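Local atomic coordinates of FAD synthase (Thermoplasma volcanium GSS1, PDB entry 3GLV), a protein that probably transfers the AMP portion of ATP to flavin mononucleotide, making the coenzyme flavin adenine dinucleotide and releasing diphosphate. Residues Val33-Arg38 and Arg68-His73; Val10-His15 and Asn54-Leu59. All blocks are in the same frame, centred on the assembly; numbering follows the deposited sequence.

The segments alternate along the chain: V10-H15 (contact 2), V33-R38 (contact 1), N54-L59 (contact 2), then R68-H73 (contact 1). Contact 1 is one edge of the five-stranded parallel sheet, where strand 68-71 lies beside strand 31-36. Contact 2 sets the loop that leaves strand 4-9, the third strand from that edge, against helix 53-60. Their centres are about 10 Å apart and they touch directly. A37 O accepts a probable hydrogen bond from R56 NH1 at 2.9 Å, and V34 CG1 packs on F11 CE2. The same helix therefore touches strands 31-36 and 68-71 as well as the loop carrying V10, F11 and H15, residues inferred to bind ATP.

Contact 1: residues Val33-Arg38 and Arg68-His73; sequences VVVVAR and RAILGH
With CG beside its own backbone N (chi1 -72°) and the chain extended from there to NE, R38 reaches across the end of the strand pair to G72. R38 NE donates to G72 O at 2.8 Å, the oxygen lying 20° out of the guanidinium plane. L71 crosses this side chain at about a right angle, its CB resting over one guanidinium face, 3.7 Å from R38 NH2. A methionine in place of R38 would probably leave G72 O without this donor and E53 and E74 without a distant positive charge. Behind this clasp the strands run parallel. V34 and V36 use both N and O: V34 N bonds to R68 O and V36 N to I70 O, while V34 O and V36 O accept from I70 N and G72 N. V35 CG1 comes within 3.4 Å of G72 CA, whereas V33 CG2 lies 3.4 Å from R68 NH1, the two side chains side by side. The two strands belong to one beta-alpha-beta crossover, joined through helices 39-44 and 53-60. V36, A69 and L71 pack on helix 53-60, V35 and I70 on helix 77-84, and strand 4-9 bonds to the other edge of 31-36.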
ATOM      1  N   VAL A  33     -11.110  10.513   0.544  1.00 20.45           N
ATOM      2  CA  VAL A  33     -10.203  11.287   1.390  1.00 20.22           C
ATOM      3  C   VAL A  33      -9.975  10.460   2.615  1.00 19.74           C
ATOM      4  O   VAL A  33     -10.934  10.028   3.333  1.00 20.06           O
ATOM      5  CB  VAL A  33     -10.771  12.721   1.746  1.00 20.98           C
ATOM      6  CG1 VAL A  33      -9.806  13.503   2.648  1.00 22.13           C
ATOM      7  CG2 VAL A  33     -11.125  13.577   0.463  1.00 21.15           C
ATOM      8  N   VAL A  34      -8.710  10.197   2.901  1.00 19.93           N
ATOM      9  CA  VAL A  34      -8.375   9.480   4.139  1.00 18.85           C
ATOM     10  C   VAL A  34      -7.759  10.397   5.148  1.00 20.34           C
ATOM     11  O   VAL A  34      -6.779  11.182   4.824  1.00 18.98           O
ATOM     12  CB  VAL A  34      -7.437   8.256   3.863  1.00 20.58           C
ATOM     13  CG1 VAL A  34      -7.082   7.544   5.184  1.00 17.00           C
ATOM     14  CG2 VAL A  34      -8.062   7.303   2.831  1.00 17.23           C
ATOM     15  N   VAL A  35      -8.287  10.358   6.371  1.00 18.68           N
ATOM     16  CA  VAL A  35      -7.723  11.202   7.427  1.00 19.58           C
ATOM     17  C   VAL A  35      -6.912  10.334   8.391  1.00 19.99           C
ATOM     18  O   VAL A  35      -7.435   9.420   9.037  1.00 18.84           O
ATOM     19  CB  VAL A  35      -8.833  11.964   8.205  1.00 20.94           C
ATOM     20  CG1 VAL A  35      -8.247  12.836   9.375  1.00 19.48           C
ATOM     21  CG2 VAL A  35      -9.718  12.777   7.235  1.00 19.79           C
ATOM     22  N   VAL A  36      -5.624  10.614   8.430  1.00 19.59           N
ATOM     23  CA  VAL A  36      -4.624   9.798   9.115  1.00 20.89           C
ATOM     24  C   VAL A  36      -4.318  10.426  10.490  1.00 21.56           C
ATOM     25  O   VAL A  36      -3.963  11.617  10.562  1.00 21.57           O
ATOM     26  CB  VAL A  36      -3.313   9.735   8.265  1.00 20.63           C
ATOM     27  CG1 VAL A  36      -2.188   8.987   9.030  1.00 19.76           C
ATOM     28  CG2 VAL A  36      -3.581   9.084   6.936  1.00 18.12           C
ATOM     29  N   ALA A  37      -4.446   9.654  11.570  1.00 21.79           N
ATOM     30  CA  ALA A  37      -4.263  10.189  12.932  1.00 22.25           C
ATOM     31  C   ALA A  37      -2.836  10.706  13.153  1.00 22.31           C
ATOM     32  O   ALA A  37      -1.873  10.068  12.747  1.00 22.17           O
ATOM     33  CB  ALA A  37      -4.595   9.121  13.956  1.00 22.08           C
ATOM     34  N   ARG A  38      -2.718  11.896  13.748  1.00 22.12           N
ATOM     35  CA  ARG A  38      -1.464  12.390  14.263  1.00 22.69           C
ATOM     36  C   ARG A  38      -0.912  11.449  15.313  1.00 21.76           C
ATOM     37  O   ARG A  38      -1.637  10.726  15.975  1.00 19.03           O
ATOM     38  CB  ARG A  38      -1.649  13.778  14.899  1.00 24.03           C
ATOM     39  CG  ARG A  38      -1.883  14.827  13.832  1.00 27.49           C
ATOM     40  CD  ARG A  38      -1.985  16.230  14.291  1.00 32.36           C
ATOM     41  NE  ARG A  38      -2.200  17.080  13.117  1.00 38.30           N
ATOM     42  CZ  ARG A  38      -1.232  17.595  12.350  1.00 42.65           C
ATOM     43  NH1 ARG A  38       0.050  17.396  12.638  1.00 44.52           N
ATOM     44  NH2 ARG A  38      -1.548  18.329  11.276  1.00 44.54           N
ATOM     45  N   ARG A  68      -7.016  11.296  -1.837  1.00 25.37           N
ATOM     46  CA  ARG A  68      -6.332  12.313  -1.018  1.00 26.26           C
ATOM     47  C   ARG A  68      -6.186  11.844   0.405  1.00 24.72           C
ATOM     48  O   ARG A  68      -7.092  11.210   0.960  1.00 23.55           O
ATOM     49  CB  ARG A  68      -7.123  13.629  -0.991  1.00 26.65           C
ATOM     50  CG  ARG A  68      -6.787  14.520  -2.146  1.00 33.79           C
ATOM     51  CD  ARG A  68      -7.653  15.785  -2.149  1.00 39.72           C
ATOM     52  NE  ARG A  68      -7.507  16.495  -0.883  1.00 44.28           N
ATOM     53  CZ  ARG A  68      -8.507  16.875  -0.083  1.00 46.46           C
ATOM     54  NH1 ARG A  68      -9.789  16.632  -0.394  1.00 47.55           N
ATOM     55  NH2 ARG A  68      -8.208  17.513   1.046  1.00 46.14           N
ATOM     56  N   ALA A  69      -5.054  12.208   1.007  1.00 24.29           N
ATOM     57  CA  ALA A  69      -4.806  11.890   2.397  1.00 24.03           C
ATOM     58  C   ALA A  69      -4.307  13.084   3.136  1.00 23.74           C
ATOM     59  O   ALA A  69      -3.436  13.821   2.645  1.00 23.13           O
ATOM     60  CB  ALA A  69      -3.834  10.717   2.520  1.00 23.43           C
ATOM     61  N   ILE A  70      -4.863  13.273   4.327  1.00 22.70           N
ATOM     62  CA  ILE A  70      -4.488  14.355   5.197  1.00 22.75           C
ATOM     63  C   ILE A  70      -4.330  13.949   6.652  1.00 22.67           C
ATOM     64  O   ILE A  70      -4.913  12.956   7.147  1.00 22.41           O
ATOM     65  CB  ILE A  70      -5.456  15.554   5.110  1.00 23.35           C
ATOM     66  CG1 ILE A  70      -6.854  15.172   5.553  1.00 22.93           C
ATOM     67  CG2 ILE A  70      -5.514  16.160   3.653  1.00 23.98           C
ATOM     68  CD1 ILE A  70      -7.679  16.404   5.754  1.00 23.20           C
ATOM     69  N   LEU A  71      -3.547  14.734   7.362  1.00 22.73           N
ATOM     70  CA  LEU A  71      -3.433  14.551   8.804  1.00 24.83           C
ATOM     71  C   LEU A  71      -4.703  15.082   9.507  1.00 25.40           C
ATOM     72  O   LEU A  71      -5.253  16.121   9.157  1.00 25.08           O
ATOM     73  CB  LEU A  71      -2.168  15.233   9.313  1.00 25.45           C
ATOM     74  CG  LEU A  71      -0.912  14.403   9.664  1.00 28.87           C
ATOM     75  CD1 LEU A  71      -0.879  13.001   9.189  1.00 23.51           C
ATOM     76  CD2 LEU A  71       0.411  15.151   9.304  1.00 32.36           C
ATOM     77  N   GLY A  72      -5.152  14.383  10.518  1.00 25.92           N
ATOM     78  CA  GLY A  72      -6.278  14.826  11.286  1.00 27.29           C
ATOM     79  C   GLY A  72      -5.956  15.928  12.290  1.00 29.53           C
ATOM     80  O   GLY A  72      -4.859  16.426  12.356  1.00 27.89           O
ATOM     81  N   HIS A  73      -6.959  16.300  13.059  1.00 32.32           N
ATOM     82  CA  HIS A  73      -6.832  17.363  14.029  1.00 36.15           C
ATOM     83  C   HIS A  73      -6.743  16.852  15.424  1.00 38.99           C
ATOM     84  O   HIS A  73      -7.603  16.166  15.922  1.00 39.41           O
ATOM     85  CB  HIS A  73      -7.983  18.339  13.934  1.00 36.00           C
ATOM     86  CG  HIS A  73      -7.809  19.341  12.857  1.00 36.55           C
ATOM     87  ND1 HIS A  73      -6.689  20.121  12.758  1.00 40.79           N
ATOM     88  CD2 HIS A  73      -8.589  19.663  11.809  1.00 36.95           C
ATOM     89  CE1 HIS A  73      -6.794  20.902  11.705  1.00 42.34           C
ATOM     90  NE2 HIS A  73      -7.940  20.644  11.113  1.00 39.84           N
TER

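Contact 2: residues Val10-His15 and Asn54-Leu59. With SO4 (sulfate ion), chain C.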
ATOM      1  N   VAL A  10      -5.314   5.151  11.986  1.00 19.74           N
ATOM      2  CA  VAL A  10      -3.912   5.316  12.242  1.00 19.41           C
ATOM      3  C   VAL A  10      -3.097   4.787  11.083  1.00 19.38           C
ATOM      4  O   VAL A  10      -2.182   5.443  10.677  1.00 17.93           O
ATOM      5  CB  VAL A  10      -3.514   4.616  13.585  1.00 19.25           C
ATOM      6  CG1 VAL A  10      -2.062   4.714  13.808  1.00 20.09           C
ATOM      7  CG2 VAL A  10      -4.330   5.233  14.850  1.00 18.22           C
ATOM      8  N   PHE A  11      -3.430   3.584  10.584  1.00 20.15           N
ATOM      9  CA  PHE A  11      -2.722   2.917   9.485  1.00 20.17           C
ATOM     10  C   PHE A  11      -1.238   2.774   9.780  1.00 20.80           C
ATOM     11  O   PHE A  11      -0.403   3.193   8.996  1.00 19.79           O
ATOM     12  CB  PHE A  11      -2.949   3.670   8.139  1.00 20.68           C
ATOM     13  CG  PHE A  11      -4.427   3.899   7.824  1.00 20.02           C
ATOM     14  CD1 PHE A  11      -5.242   2.818   7.463  1.00 22.70           C
ATOM     15  CD2 PHE A  11      -5.016   5.173   7.961  1.00 21.46           C
ATOM     16  CE1 PHE A  11      -6.610   3.002   7.214  1.00 19.66           C
ATOM     17  CE2 PHE A  11      -6.377   5.370   7.724  1.00 19.37           C
ATOM     18  CZ  PHE A  11      -7.173   4.265   7.357  1.00 19.74           C
ATOM     19  N   ASP A  12      -0.919   2.216  10.937  1.00 20.11           N
ATOM     20  CA  ASP A  12       0.487   2.093  11.346  1.00 21.17           C
ATOM     21  C   ASP A  12       1.214   1.050  10.480  1.00 21.46           C
ATOM     22  O   ASP A  12       2.139   1.390   9.703  1.00 22.48           O
ATOM     23  CB  ASP A  12       0.591   1.770  12.834  1.00 19.80           C
ATOM     24  CG  ASP A  12       1.984   1.898  13.368  1.00 21.04           C
ATOM     25  OD1 ASP A  12       2.820   2.686  12.816  1.00 18.19           O
ATOM     26  OD2 ASP A  12       2.219   1.219  14.407  1.00 21.43           O
ATOM     27  N   ILE A  13       0.789  -0.191  10.589  1.00 22.20           N
ATOM     28  CA  ILE A  13       1.316  -1.256   9.739  1.00 23.55           C
ATOM     29  C   ILE A  13       0.218  -1.644   8.786  1.00 23.52           C
ATOM     30  O   ILE A  13      -0.818  -2.172   9.249  1.00 23.39           O
ATOM     31  CB  ILE A  13       1.723  -2.497  10.534  1.00 24.16           C
ATOM     32  CG1 ILE A  13       2.747  -2.152  11.606  1.00 27.88           C
ATOM     33  CG2 ILE A  13       2.287  -3.644   9.574  1.00 22.87           C
ATOM     34  CD1 ILE A  13       3.973  -1.518  11.023  1.00 34.33           C
ATOM     35  N   LEU A  14       0.415  -1.400   7.485  1.00 22.42           N
ATOM     36  CA  LEU A  14      -0.684  -1.655   6.520  1.00 23.23           C
ATOM     37  C   LEU A  14      -0.971  -3.131   6.433  1.00 23.34           C
ATOM     38  O   LEU A  14      -0.042  -3.971   6.368  1.00 22.01           O
ATOM     39  CB  LEU A  14      -0.402  -1.112   5.107  1.00 23.99           C
ATOM     40  CG  LEU A  14      -0.624   0.366   4.802  1.00 29.42           C
ATOM     41  CD1 LEU A  14      -0.299   0.759   3.381  1.00 30.98           C
ATOM     42  CD2 LEU A  14      -2.103   0.736   5.155  1.00 34.20           C
ATOM     43  N   HIS A  15      -2.251  -3.464   6.440  1.00 23.88           N
ATOM     44  CA  HIS A  15      -2.660  -4.829   6.244  1.00 23.84           C
ATOM     45  C   HIS A  15      -3.984  -4.918   5.469  1.00 23.42           C
ATOM     46  O   HIS A  15      -4.563  -3.899   5.137  1.00 21.31           O
ATOM     47  CB  HIS A  15      -2.735  -5.518   7.556  1.00 24.62           C
ATOM     48  CG  HIS A  15      -3.685  -4.907   8.513  1.00 27.45           C
ATOM     49  ND1 HIS A  15      -5.044  -4.844   8.280  1.00 29.76           N
ATOM     50  CD2 HIS A  15      -3.481  -4.320   9.721  1.00 31.48           C
ATOM     51  CE1 HIS A  15      -5.642  -4.274   9.311  1.00 30.20           C
ATOM     52  NE2 HIS A  15      -4.716  -3.934  10.196  1.00 32.10           N
ATOM     53  N   ASN A  54       4.047  11.413   9.366  1.00 20.53           N
ATOM     54  CA  ASN A  54       4.305  11.752   7.978  1.00 21.77           C
ATOM     55  C   ASN A  54       4.540  10.508   7.145  1.00 22.33           C
ATOM     56  O   ASN A  54       4.054  10.400   6.005  1.00 22.43           O
ATOM     57  CB  ASN A  54       5.492  12.714   7.843  1.00 22.40           C
ATOM     58  CG  ASN A  54       5.234  14.015   8.564  1.00 24.97           C
ATOM     59  OD1 ASN A  54       4.089  14.451   8.689  1.00 25.74           O
ATOM     60  ND2 ASN A  54       6.270  14.600   9.095  1.00 27.77           N
ATOM     61  N   SER A  55       5.245   9.539   7.724  1.00 21.42           N
ATOM     62  CA  SER A  55       5.436   8.260   7.042  1.00 20.66           C
ATOM     63  C   SER A  55       4.104   7.562   6.823  1.00 19.51           C
ATOM     64  O   SER A  55       3.830   7.092   5.702  1.00 18.61           O
ATOM     65  CB  SER A  55       6.400   7.359   7.789  1.00 20.81           C
ATOM     66  OG  SER A  55       7.693   7.930   7.790  1.00 20.51           O
ATOM     67  N   ARG A  56       3.262   7.526   7.854  1.00 18.76           N
ATOM     68  CA  ARG A  56       2.013   6.781   7.708  1.00 18.79           C
ATOM     69  C   ARG A  56       1.145   7.421   6.624  1.00 20.42           C
ATOM     70  O   ARG A  56       0.494   6.718   5.846  1.00 19.96           O
ATOM     71  CB  ARG A  56       1.246   6.667   9.030  1.00 17.61           C
ATOM     72  CG  ARG A  56       1.956   5.785  10.059  1.00 18.91           C
ATOM     73  CD  ARG A  56       1.208   5.571  11.420  1.00 17.17           C
ATOM     74  NE  ARG A  56       1.301   6.706  12.330  1.00 17.52           N
ATOM     75  CZ  ARG A  56       0.384   7.659  12.470  1.00 18.25           C
ATOM     76  NH1 ARG A  56      -0.754   7.614  11.775  1.00 19.28           N
ATOM     77  NH2 ARG A  56       0.574   8.653  13.342  1.00 18.05           N
ATOM     78  N   LEU A  57       1.079   8.755   6.634  1.00 20.49           N
ATOM     79  CA  LEU A  57       0.291   9.514   5.660  1.00 21.77           C
ATOM     80  C   LEU A  57       0.792   9.243   4.238  1.00 21.73           C
ATOM     81  O   LEU A  57       0.002   8.978   3.360  1.00 21.83           O
ATOM     82  CB  LEU A  57       0.354  11.032   5.956  1.00 22.03           C
ATOM     83  CG  LEU A  57      -0.199  12.060   4.898  1.00 24.84           C
ATOM     84  CD1 LEU A  57      -1.650  11.908   4.723  1.00 26.60           C
ATOM     85  CD2 LEU A  57       0.026  13.502   5.355  1.00 25.24           C
ATOM     86  N   ALA A  58       2.108   9.367   4.029  1.00 22.90           N
ATOM     87  CA  ALA A  58       2.745   9.144   2.712  1.00 22.99           C
ATOM     88  C   ALA A  58       2.473   7.742   2.162  1.00 23.80           C
ATOM     89  O   ALA A  58       2.188   7.572   0.967  1.00 22.87           O
ATOM     90  CB  ALA A  58       4.246   9.401   2.800  1.00 22.96           C
ATOM     91  N   LEU A  59       2.553   6.721   3.019  1.00 22.64           N
ATOM     92  CA  LEU A  59       2.285   5.381   2.551  1.00 22.35           C
ATOM     93  C   LEU A  59       0.837   5.240   2.143  1.00 21.67           C
ATOM     94  O   LEU A  59       0.568   4.754   1.039  1.00 21.02           O
ATOM     95  CB  LEU A  59       2.658   4.319   3.589  1.00 22.48           C
ATOM     96  CG  LEU A  59       2.830   2.904   3.120  1.00 25.99           C
ATOM     97  CD1 LEU A  59       3.786   2.711   1.886  1.00 24.73           C
ATOM     98  CD2 LEU A  59       3.263   2.008   4.323  1.00 24.05           C
TER
HETATM   99  S   SO4 C 203      -6.455   1.765  12.455  1.00 48.52           S
HETATM  100  O1  SO4 C 203      -6.104   1.119  13.731  1.00 57.52           O
HETATM  101  O2  SO4 C 203      -6.902   3.122  12.764  1.00 55.19           O
HETATM  102  O3  SO4 C 203      -5.236   1.916  11.627  1.00 51.06           O
HETATM  103  O4  SO4 C 203      -7.539   0.919  11.948  1.00 51.83           O
HETATM  104  O   HOH W   1       0.362   3.976   6.376  1.00 23.34           O
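R56 leans from helix 53-60 over the backbone of V10, F11 and D12. R56 CB starts 3.8 Å from F11 O, and CG stays near the same oxygen. R56 CD then passes D12 CA at 3.6 Å. The chain bends at chi3 (-77°), bringing the guanidinium beside V10. R56 NH1 donates to V10 O at 2.8 Å, in the carbonyl plane and on a lone pair, and also bonds to A37 O, while V10 CG1 lies over one guanidinium face. NE bonds to F51 O, and NH2 ends in a salt bridge with D39. The loop leads into the nucleotidyltransferase HxGH motif (H15 to H18), whose first histidine is its last residue. V10 N bonds to sulfate O2 and F11 N to sulfate O3, both at 2.7 Å, with H18 NE2 as a further donor; the ion is consistent with a phosphate position of ATP. D12 OD1 stays 4.3 Å from R56 NE, too far for a salt bridge, its carboxylate oxygens bonded to F51 N and I50 N. One water donates to both F11 O and R56 O. L14 CD1 packs against L59 CG at 3.8 Å, the side chains antiparallel, and L59 also packs on I19 of the second subunit.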